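Alpha-1,2-Mannosidase (Trichoderma reesei, PDB 1HCU) probably trims alpha-1,2-linked mannose residues from high-mannose N-glycans, with calcium as cofactor, as a family 47 glycosyl hydrolase. Local coordinates at residues D39-S44 against A445-E450; A217-I222 against A273-G278. All blocks are in the same frame, centred on the assembly; numbering follows the deposited sequence.

Contact 1: residues D39-S44 against A445-E450; sequences DLHPVS and ASDDME
Asp447 OD1 takes two backbone N-H groups at once, from Val43 N at 2.7 Å and from Ser44 N at 3.1 Å. The two nitrogens approach from the same face of the carboxylate plane: Val43 N lies nearly in line with the C-O bond, whereas Ser44 N sits 41° out of the plane. The other oxygen, OD2, turns its syn lone pair to Ser44 OG, 2.5 Å away, and this hydroxyl is also bonded to Ser46 OG. With three bonds from the two successive residues Val43 and Ser44, spread over both oxygens, the carboxylate is restrained in rotation, and the two amide N-H groups would be expected to stabilise its negative charge. Asp447 reaches them because its CG stands anti to the backbone N (chi1 -168°), which carries the carboxylate across to the N-H groups of Val43 and Ser44.

Asp447 O lies 3.4 Å above one face of the His41 ring, offset toward the rim, while the ring's NE2 is held by Asp48 OD1. Further along, Met449 N gives Leu40 O a weak bond, bent to 127° at the hydrogen. A water then joins Leu40 N to Met449 O, 2.8 Å from each, in place of a direct second bond. Apolar contact closes this end, where Leu40 CD2 meets Met449 CE at 3.8 Å beside helix 13-33.

The arrangement is an aspartate side chain accepting backbone N-H groups just after a short strand; with the apolar contact, it ties the hairpin of strands 39-41 and 46-48 to the loop leading into helix 451-465 of the (alpha/alpha)7 barrel characteristic of glycosyl hydrolase family 47.

Contact 2: residues A217-I222 against A273-G278; sequences AWPGLI and ADSTIG
Ser275 OG donates to Pro219 O over 2.7 Å, in the carbonyl plane and on a lone pair, with a C=O...O angle of 140°. The serine's first torsion of -75° sets OG beside its own backbone N and opposite the carbonyl carbon; from there the hydroxyl faces the loop and gives its proton mainly to Pro219 O, with Leu271 O, one turn back in the helix, at most a weak second acceptor. Pro219 O projects toward the helix from a type II beta turn running from Trp218 to Leu221 and closed by Leu221 N to Trp218 O at 2.8 Å.

Leu221 holds CG opposite its carbonyl carbon (chi1 -63°), and its two methyls go to successive residues of the helix. CD1 rests on Ser275 CB at 3.7 Å, and CD2 meets Thr276 CG2, also at 3.7 Å, the leucine and threonine side chains crossing at about a right angle. Trp218 CB also approaches Ser275 OG, to 3.8 Å, but the indole leads off to stack with His279. Tyr248 of helix 245-257 also touches Leu221, and Phe316 of helix 312-323 touches Thr276, so the apolar patch continues into neighbouring helices.

Chemically, the contact pairs one directional bond with methyl packing: the bond satisfies a turn carbonyl and a buried serine hydroxyl together, while Leu221 CD1 packs on the serine's CB and CD2 on the threonine methyl.

Contacts 1 and 2 lie on opposite sides of the chain's centre, their own centres 39 Å apart and their nearest atoms about 26 Å apart. They share no helix, strand or sheet. In chain order the segments run 39-44, 217-222, 273-278 and 445-450, so contact 2 falls wholly between the two halves of contact 1. The outer pair brings together parts 401 residues apart at their closest ends, the inner pair parts only 51 apart. All four segments belong to the same family 47 range: contact 1 joins early and late regions of the barrel, while contact 2 sets a loop against helix 263-280, both from the middle of the sequence.

Contact 1: residues D39-S44 against A445-E450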
ATOM      1  N   ASP A  39     -12.728  -3.433  12.088  1.00 17.53           N
ATOM      2  CA  ASP A  39     -11.508  -4.007  12.648  1.00 19.52           C
ATOM      3  C   ASP A  39     -11.650  -4.644  14.027  1.00 20.16           C
ATOM      4  O   ASP A  39     -12.495  -4.262  14.830  1.00 18.81           O
ATOM      5  CB  ASP A  39     -10.411  -2.939  12.720  1.00 20.84           C
ATOM      6  CG  ASP A  39     -10.141  -2.281  11.383  1.00 21.99           C
ATOM      7  OD1 ASP A  39      -9.728  -2.981  10.439  1.00 24.21           O
ATOM      8  OD2 ASP A  39     -10.343  -1.057  11.274  1.00 24.84           O
ATOM      9  N   LEU A  40     -10.783  -5.613  14.293  1.00 20.41           N
ATOM     10  CA  LEU A  40     -10.771  -6.313  15.565  1.00 20.66           C
ATOM     11  C   LEU A  40      -9.666  -5.805  16.486  1.00 20.77           C
ATOM     12  O   LEU A  40      -8.570  -5.454  16.038  1.00 20.31           O
ATOM     13  CB  LEU A  40     -10.556  -7.808  15.344  1.00 19.49           C
ATOM     14  CG  LEU A  40     -10.223  -8.613  16.609  1.00 18.48           C
ATOM     15  CD1 LEU A  40     -11.499  -8.905  17.401  1.00 14.02           C
ATOM     16  CD2 LEU A  40      -9.538  -9.915  16.206  1.00 17.41           C
ATOM     17  N   HIS A  41      -9.980  -5.753  17.776  1.00 20.83           N
ATOM     18  CA  HIS A  41      -9.018  -5.357  18.793  1.00 21.24           C
ATOM     19  C   HIS A  41      -8.793  -6.669  19.526  1.00 21.29           C
ATOM     20  O   HIS A  41      -9.548  -7.031  20.430  1.00 22.03           O
ATOM     21  CB  HIS A  41      -9.610  -4.289  19.707  1.00 21.15           C
ATOM     22  CG  HIS A  41      -9.879  -2.992  19.012  1.00 21.75           C
ATOM     23  ND1 HIS A  41     -10.417  -1.898  19.652  1.00 22.77           N
ATOM     24  CD2 HIS A  41      -9.681  -2.611  17.728  1.00 22.54           C
ATOM     25  CE1 HIS A  41     -10.541  -0.900  18.798  1.00 20.30           C
ATOM     26  NE2 HIS A  41     -10.101  -1.306  17.622  1.00 21.66           N
ATOM     27  N   PRO A  42      -7.752  -7.409  19.115  1.00 20.83           N
ATOM     28  CA  PRO A  42      -7.315  -8.714  19.627  1.00 21.41           C
ATOM     29  C   PRO A  42      -7.166  -8.914  21.137  1.00 22.02           C
ATOM     30  O   PRO A  42      -7.338 -10.030  21.626  1.00 21.80           O
ATOM     31  CB  PRO A  42      -6.010  -8.963  18.863  1.00 19.33           C
ATOM     32  CG  PRO A  42      -5.486  -7.585  18.648  1.00 19.96           C
ATOM     33  CD  PRO A  42      -6.719  -6.822  18.243  1.00 19.35           C
ATOM     34  N   VAL A  43      -6.852  -7.858  21.880  1.00 23.11           N
ATOM     35  CA  VAL A  43      -6.694  -8.006  23.323  1.00 24.82           C
ATOM     36  C   VAL A  43      -8.025  -7.846  24.049  1.00 26.80           C
ATOM     37  O   VAL A  43      -8.496  -8.763  24.729  1.00 27.66           O
ATOM     38  CB  VAL A  43      -5.706  -6.983  23.900  1.00 25.10           C
ATOM     39  CG1 VAL A  43      -5.453  -7.298  25.374  1.00 25.77           C
ATOM     40  CG2 VAL A  43      -4.403  -7.011  23.115  1.00 24.87           C
ATOM     41  N   SER A  44      -8.634  -6.676  23.900  1.00 26.39           N
ATOM     42  CA  SER A  44      -9.914  -6.408  24.536  1.00 25.32           C
ATOM     43  C   SER A  44     -11.019  -7.224  23.857  1.00 24.77           C
ATOM     44  O   SER A  44     -12.112  -7.381  24.396  1.00 24.00           O
ATOM     45  CB  SER A  44     -10.231  -4.915  24.427  1.00 26.10           C
ATOM     46  OG  SER A  44     -10.236  -4.505  23.071  1.00 23.32           O
ATOM     47  N   ALA A 445       1.360  -4.419  23.321  1.00 18.77           N
ATOM     48  CA  ALA A 445       0.388  -4.297  22.234  1.00 19.44           C
ATOM     49  C   ALA A 445      -0.518  -3.099  22.456  1.00 20.21           C
ATOM     50  O   ALA A 445      -0.875  -2.801  23.592  1.00 21.80           O
ATOM     51  CB  ALA A 445      -0.457  -5.562  22.161  1.00 17.89           C
ATOM     52  N   SER A 446      -0.895  -2.417  21.376  1.00 19.89           N
ATOM     53  CA  SER A 446      -1.781  -1.257  21.492  1.00 18.88           C
ATOM     54  C   SER A 446      -3.230  -1.659  21.225  1.00 20.16           C
ATOM     55  O   SER A 446      -4.107  -0.811  21.092  1.00 20.86           O
ATOM     56  CB  SER A 446      -1.341  -0.130  20.546  1.00 16.39           C
ATOM     57  OG  SER A 446      -1.129  -0.584  19.222  1.00 15.75           O
ATOM     58  N   ASP A 447      -3.458  -2.967  21.151  1.00 21.34           N
ATOM     59  CA  ASP A 447      -4.786  -3.540  20.941  1.00 22.70           C
ATOM     60  C   ASP A 447      -5.499  -3.096  19.661  1.00 22.87           C
ATOM     61  O   ASP A 447      -6.534  -2.431  19.704  1.00 24.21           O
ATOM     62  CB  ASP A 447      -5.653  -3.240  22.169  1.00 24.46           C
ATOM     63  CG  ASP A 447      -6.946  -4.033  22.185  1.00 26.88           C
ATOM     64  OD1 ASP A 447      -6.939  -5.208  21.752  1.00 27.02           O
ATOM     65  OD2 ASP A 447      -7.966  -3.482  22.650  1.00 27.77           O
ATOM     66  N   ASP A 448      -4.946  -3.475  18.515  1.00 22.40           N
ATOM     67  CA  ASP A 448      -5.541  -3.122  17.231  1.00 20.70           C
ATOM     68  C   ASP A 448      -4.971  -3.978  16.103  1.00 18.35           C
ATOM     69  O   ASP A 448      -3.782  -4.275  16.073  1.00 18.94           O
ATOM     70  CB  ASP A 448      -5.320  -1.639  16.930  1.00 20.58           C
ATOM     71  CG  ASP A 448      -5.843  -1.241  15.560  1.00 23.96           C
ATOM     72  OD1 ASP A 448      -7.054  -1.408  15.296  1.00 19.70           O
ATOM     73  OD2 ASP A 448      -5.033  -0.759  14.741  1.00 28.06           O
ATOM     74  N   MET A 449      -5.840  -4.385  15.189  1.00 16.96           N
ATOM     75  CA  MET A 449      -5.447  -5.213  14.060  1.00 15.85           C
ATOM     76  C   MET A 449      -6.048  -4.614  12.787  1.00 14.82           C
ATOM     77  O   MET A 449      -7.180  -4.918  12.412  1.00 13.71           O
ATOM     78  CB  MET A 449      -5.934  -6.653  14.279  1.00 15.80           C
ATOM     79  CG  MET A 449      -5.506  -7.642  13.205  1.00 18.50           C
ATOM     80  SD  MET A 449      -5.601  -9.395  13.746  1.00 22.51           S
ATOM     81  CE  MET A 449      -7.225  -9.847  13.185  1.00 19.34           C
ATOM     82  N   GLU A 450      -5.276  -3.749  12.141  1.00 15.47           N
ATOM     83  CA  GLU A 450      -5.702  -3.076  10.921  1.00 16.20           C
ATOM     84  C   GLU A 450      -6.028  -4.056   9.800  1.00 15.79           C
ATOM     85  O   GLU A 450      -5.436  -5.133   9.709  1.00 15.42           O
ATOM     86  CB  GLU A 450      -4.612  -2.112  10.466  1.00 18.47           C
ATOM     87  CG  GLU A 450      -4.378  -0.974  11.436  1.00 22.70           C
ATOM     88  CD  GLU A 450      -5.408   0.123  11.303  1.00 25.48           C
ATOM     89  OE1 GLU A 450      -5.465   0.990  12.199  1.00 26.25           O
ATOM     90  OE2 GLU A 450      -6.155   0.127  10.298  1.00 28.81           O
TER
HETATM   91  O   HOH W   1      -9.365  -6.660  12.086  1.00 13.77           O

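Contact 2: residues A217-I222 against A273-G278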
ATOM      1  N   ALA A 217      10.428  20.710  -7.529  1.00 13.98           N
ATOM      2  CA  ALA A 217      11.696  20.721  -6.809  1.00 13.73           C
ATOM      3  C   ALA A 217      12.740  20.222  -7.788  1.00 14.50           C
ATOM      4  O   ALA A 217      13.840  20.767  -7.888  1.00 15.79           O
ATOM      5  CB  ALA A 217      11.627  19.808  -5.609  1.00 12.51           C
ATOM      6  N   TRP A 218      12.365  19.171  -8.508  1.00 13.54           N
ATOM      7  CA  TRP A 218      13.210  18.545  -9.514  1.00 12.63           C
ATOM      8  C   TRP A 218      12.256  17.952 -10.535  1.00 10.34           C
ATOM      9  O   TRP A 218      11.102  17.682 -10.226  1.00  9.79           O
ATOM     10  CB  TRP A 218      14.076  17.443  -8.891  1.00 12.73           C
ATOM     11  CG  TRP A 218      15.337  17.952  -8.248  1.00 12.36           C
ATOM     12  CD1 TRP A 218      16.427  18.480  -8.882  1.00 13.00           C
ATOM     13  CD2 TRP A 218      15.625  18.002  -6.846  1.00 12.12           C
ATOM     14  NE1 TRP A 218      17.375  18.860  -7.960  1.00 10.15           N
ATOM     15  CE2 TRP A 218      16.910  18.578  -6.703  1.00 10.67           C
ATOM     16  CE3 TRP A 218      14.922  17.618  -5.692  1.00 12.81           C
ATOM     17  CZ2 TRP A 218      17.506  18.779  -5.455  1.00  9.33           C
ATOM     18  CZ3 TRP A 218      15.516  17.819  -4.450  1.00 10.16           C
ATOM     19  CH2 TRP A 218      16.795  18.395  -4.344  1.00  9.77           C
ATOM     20  N   PRO A 219      12.725  17.747 -11.768  1.00 11.66           N
ATOM     21  CA  PRO A 219      11.862  17.181 -12.811  1.00  9.90           C
ATOM     22  C   PRO A 219      11.141  15.926 -12.315  1.00 10.87           C
ATOM     23  O   PRO A 219      11.776  14.964 -11.886  1.00 11.91           O
ATOM     24  CB  PRO A 219      12.844  16.892 -13.946  1.00 10.17           C
ATOM     25  CG  PRO A 219      13.904  17.957 -13.760  1.00 11.00           C
ATOM     26  CD  PRO A 219      14.103  17.943 -12.260  1.00 10.07           C
ATOM     27  N   GLY A 220       9.813  15.945 -12.357  1.00 10.17           N
ATOM     28  CA  GLY A 220       9.055  14.790 -11.907  1.00 10.21           C
ATOM     29  C   GLY A 220       8.694  14.802 -10.427  1.00  9.01           C
ATOM     30  O   GLY A 220       7.763  14.113 -10.015  1.00  8.00           O
ATOM     31  N   LEU A 221       9.427  15.576  -9.630  1.00  7.56           N
ATOM     32  CA  LEU A 221       9.161  15.668  -8.198  1.00  8.50           C
ATOM     33  C   LEU A 221       8.264  16.868  -7.909  1.00  9.35           C
ATOM     34  O   LEU A 221       8.737  17.986  -7.656  1.00  9.60           O
ATOM     35  CB  LEU A 221      10.475  15.766  -7.413  1.00  5.36           C
ATOM     36  CG  LEU A 221      11.340  14.512  -7.581  1.00  9.18           C
ATOM     37  CD1 LEU A 221      12.622  14.624  -6.758  1.00  9.53           C
ATOM     38  CD2 LEU A 221      10.535  13.284  -7.150  1.00  9.07           C
ATOM     39  N   ILE A 222       6.962  16.602  -7.954  1.00  8.16           N
ATOM     40  CA  ILE A 222       5.913  17.595  -7.752  1.00  7.75           C
ATOM     41  C   ILE A 222       5.620  17.952  -6.304  1.00  6.42           C
ATOM     42  O   ILE A 222       6.173  17.360  -5.376  1.00  9.40           O
ATOM     43  CB  ILE A 222       4.590  17.110  -8.416  1.00  8.96           C
ATOM     44  CG1 ILE A 222       4.100  15.807  -7.760  1.00  8.76           C
ATOM     45  CG2 ILE A 222       4.834  16.855  -9.903  1.00  9.64           C
ATOM     46  CD1 ILE A 222       2.711  15.343  -8.225  1.00  5.71           C
ATOM     47  N   ALA A 273      11.574   8.896 -10.836  1.00  6.73           N
ATOM     48  CA  ALA A 273      12.563   7.879 -10.504  1.00  9.15           C
ATOM     49  C   ALA A 273      14.004   8.360 -10.629  1.00 10.25           C
ATOM     50  O   ALA A 273      14.811   8.191  -9.705  1.00 10.51           O
ATOM     51  CB  ALA A 273      12.361   6.639 -11.387  1.00  9.47           C
ATOM     52  N   ASP A 274      14.323   8.948 -11.774  1.00 10.03           N
ATOM     53  CA  ASP A 274      15.665   9.445 -12.024  1.00 11.17           C
ATOM     54  C   ASP A 274      16.012  10.576 -11.064  1.00 11.43           C
ATOM     55  O   ASP A 274      17.140  10.662 -10.578  1.00 12.09           O
ATOM     56  CB  ASP A 274      15.797   9.902 -13.481  1.00 11.87           C
ATOM     57  CG  ASP A 274      15.735   8.741 -14.464  1.00 14.86           C
ATOM     58  OD1 ASP A 274      16.012   7.595 -14.048  1.00 16.81           O
ATOM     59  OD2 ASP A 274      15.429   8.966 -15.656  1.00 15.16           O
ATOM     60  N   SER A 275      15.038  11.430 -10.772  1.00 10.87           N
ATOM     61  CA  SER A 275      15.278  12.528  -9.849  1.00 11.54           C
ATOM     62  C   SER A 275      15.464  12.074  -8.398  1.00 10.80           C
ATOM     63  O   SER A 275      16.263  12.665  -7.681  1.00 12.61           O
ATOM     64  CB  SER A 275      14.147  13.565  -9.923  1.00  9.36           C
ATOM     65  OG  SER A 275      14.262  14.347 -11.088  1.00  7.31           O
ATOM     66  N   THR A 276      14.747  11.048  -7.947  1.00  9.82           N
ATOM     67  CA  THR A 276      14.936  10.633  -6.558  1.00 11.46           C
ATOM     68  C   THR A 276      16.257   9.886  -6.421  1.00 11.64           C
ATOM     69  O   THR A 276      16.886   9.908  -5.368  1.00 12.83           O
ATOM     70  CB  THR A 276      13.765   9.761  -6.023  1.00 11.37           C
ATOM     71  OG1 THR A 276      14.048   8.371  -6.215  1.00 17.44           O
ATOM     72  CG2 THR A 276      12.480  10.124  -6.724  1.00  8.74           C
ATOM     73  N   ILE A 277      16.688   9.248  -7.501  1.00 11.09           N
ATOM     74  CA  ILE A 277      17.944   8.524  -7.492  1.00 11.33           C
ATOM     75  C   ILE A 277      19.126   9.485  -7.439  1.00 12.30           C
ATOM     76  O   ILE A 277      20.098   9.237  -6.726  1.00 14.54           O
ATOM     77  CB  ILE A 277      18.083   7.624  -8.739  1.00 12.91           C
ATOM     78  CG1 ILE A 277      17.123   6.438  -8.629  1.00 13.73           C
ATOM     79  CG2 ILE A 277      19.519   7.112  -8.865  1.00 10.17           C
ATOM     80  CD1 ILE A 277      17.198   5.485  -9.799  1.00 15.76           C
ATOM     81  N   GLY A 278      19.042  10.586  -8.179  1.00 12.20           N
ATOM     82  CA  GLY A 278      20.136  11.541  -8.184  1.00 11.72           C
ATOM     83  C   GLY A 278      20.075  12.602  -7.096  1.00 12.97           C
ATOM     84  O   GLY A 278      21.072  13.267  -6.827  1.00 14.66           O
TER